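Local coordinates for cytosol aminopeptidase (Coxiella burnetii, PDB 3IJ3), which probably acts as a manganese-dependent metalloaminopeptidase of the M17 family, cleaving amino acids from the N-terminus of peptides, at residues L259-P264 with N305-R310. Residues are numbered along the deposited sequence; the frame is centred on the assembly and turned at random. Where two conformers were deposited one is given.
Sequences LDIKTP and NAIGSR
I307 meets I261 and the backbone of L259. Its CB points toward segment 259-264, and the branches do the touching. CG1 lies anti to the carbonyl carbon of I307 (chi1 -69°). This carries it to within 4.2 Å of the backbone N of L259. CG2, the other branch, faces the L259 side chain more loosely, 4.7 Å from L259 CD2. The chain then extends to CD1, the tip, which lies against I261. I307 CD1 is 3.7 Å from I261 CB. It comes still nearer to I261 CG1 and CD1. The separation of the two CD1 atoms, 3.2 Å, is closer than two methyl groups normally pack. I307 was modelled in two conformers, so this tightness is doubtful. The two isoleucine side chains cross at about a right angle. I261 is fully extended, with CG1 anti to its backbone N (chi1 -164°), which lays the CG1-CD1 branch across the I307 tip. No hydrogen bond joins the segments, and the contact is apolar packing.

I307 also packs on I307 of the second subunit and I307 of the third. L259 rests on M267 of the second subunit, and I261 on L259 of the third. This is consistent with a threefold interface between catalytic domains, as in other hexameric M17 enzymes. The side chain of I261 is about 12 Å from the bound lithium ion; N305 ND2 donates to OD1 of D255, a metal-site residue. Within the chain, segment 305-310 leaves the end of strand 295-305, while segment 259-264 leads from strand 254-255, which pairs in parallel with strand 295-305, into helix 264-267.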
# COMPACT_ATOMS: atom_id res chain seq x y z
N LEU A 259 0.46 -18.29 -5.62
CA LEU A 259 -0.32 -17.23 -6.27
C LEU A 259 -0.60 -16.04 -5.33
O LEU A 259 -0.71 -14.91 -5.79
CB LEU A 259 -1.60 -17.81 -6.89
CG LEU A 259 -1.32 -18.65 -8.15
CD1 LEU A 259 -2.57 -19.42 -8.59
CD2 LEU A 259 -0.82 -17.73 -9.25
N ASP A 260 -0.74 -16.32 -4.02
CA ASP A 260 -0.86 -15.27 -2.99
C ASP A 260 0.60 -14.90 -2.66
O ASP A 260 1.13 -15.17 -1.58
CB ASP A 260 -1.59 -15.81 -1.76
CG ASP A 260 -3.06 -16.06 -2.01
OD1 ASP A 260 -3.71 -15.19 -2.65
OD2 ASP A 260 -3.60 -17.10 -1.57
N ILE A 261 1.22 -14.25 -3.64
CA ILE A 261 2.65 -13.98 -3.61
C ILE A 261 3.08 -13.08 -2.48
O ILE A 261 2.39 -12.13 -2.13
CB ILE A 261 3.12 -13.43 -4.99
CG1 ILE A 261 4.63 -13.50 -5.15
CG2 ILE A 261 2.57 -11.99 -5.24
CD1 ILE A 261 5.11 -13.05 -6.58
N LYS A 262 4.23 -13.41 -1.89
CA LYS A 262 4.78 -12.59 -0.83
C LYS A 262 5.33 -11.25 -1.36
O LYS A 262 5.62 -11.07 -2.55
CB LYS A 262 5.96 -13.35 -0.17
CG LYS A 262 5.58 -14.60 0.59
CD LYS A 262 6.81 -15.34 1.09
CE LYS A 262 6.46 -16.60 1.84
NZ LYS A 262 5.72 -16.33 3.12
N THR A 263 5.47 -10.30 -0.45
CA THR A 263 6.15 -9.04 -0.75
C THR A 263 7.67 -9.35 -0.83
O THR A 263 8.12 -10.37 -0.31
CB THR A 263 5.97 -8.08 0.37
OG1 THR A 263 6.58 -8.63 1.55
CG2 THR A 263 4.46 -7.80 0.61
N PRO A 264 8.47 -8.47 -1.47
CA PRO A 264 9.93 -8.79 -1.53
C PRO A 264 10.57 -8.94 -0.16
O PRO A 264 11.40 -9.84 0.06
CB PRO A 264 10.52 -7.61 -2.30
CG PRO A 264 9.39 -7.16 -3.19
CD PRO A 264 8.11 -7.37 -2.38
N ASN A 305 7.21 -24.05 -2.81
CA ASN A 305 5.91 -23.42 -3.03
C ASN A 305 6.16 -22.37 -4.09
O ASN A 305 6.56 -21.25 -3.80
CB ASN A 305 5.36 -22.80 -1.73
CG ASN A 305 3.91 -22.34 -1.85
OD1 ASN A 305 3.16 -22.83 -2.71
ND2 ASN A 305 3.51 -21.41 -0.97
N ALA A 306 5.92 -22.74 -5.34
CA ALA A 306 6.26 -21.90 -6.47
C ALA A 306 5.10 -21.26 -7.18
O ALA A 306 3.96 -21.66 -7.02
CB ALA A 306 7.02 -22.76 -7.50
N ILE A 307 5.45 -20.28 -8.00
CA ILE A 307 4.50 -19.58 -8.86
C ILE A 307 4.78 -20.01 -10.26
O ILE A 307 5.92 -19.94 -10.75
CB ILE A 307 4.63 -18.07 -8.76
CG1 ILE A 307 4.15 -17.61 -7.40
CG2 ILE A 307 3.78 -17.40 -9.86
CD1 ILE A 307 4.41 -16.16 -7.11
N GLY A 308 3.75 -20.52 -10.92
CA GLY A 308 3.92 -20.94 -12.29
C GLY A 308 2.62 -21.50 -12.84
O GLY A 308 1.61 -21.49 -12.15
N SER A 309 2.67 -22.02 -14.05
CA SER A 309 1.47 -22.52 -14.73
C SER A 309 0.68 -23.56 -13.94
O SER A 309 -0.52 -23.61 -14.07
CB SER A 309 1.82 -23.12 -16.09
OG SER A 309 2.61 -24.29 -15.99
N ARG A 310 1.36 -24.36 -13.13
CA ARG A 310 0.70 -25.44 -12.36
C ARG A 310 0.34 -25.10 -10.91
O ARG A 310 -0.17 -25.97 -10.17
CB ARG A 310 1.59 -26.69 -12.36
CG ARG A 310 1.86 -27.26 -13.74
CD ARG A 310 2.76 -28.50 -13.68
NE ARG A 310 4.04 -28.27 -12.98
CZ ARG A 310 5.19 -27.88 -13.55
NH1 ARG A 310 5.29 -27.64 -14.85
NH2 ARG A 310 6.27 -27.73 -12.79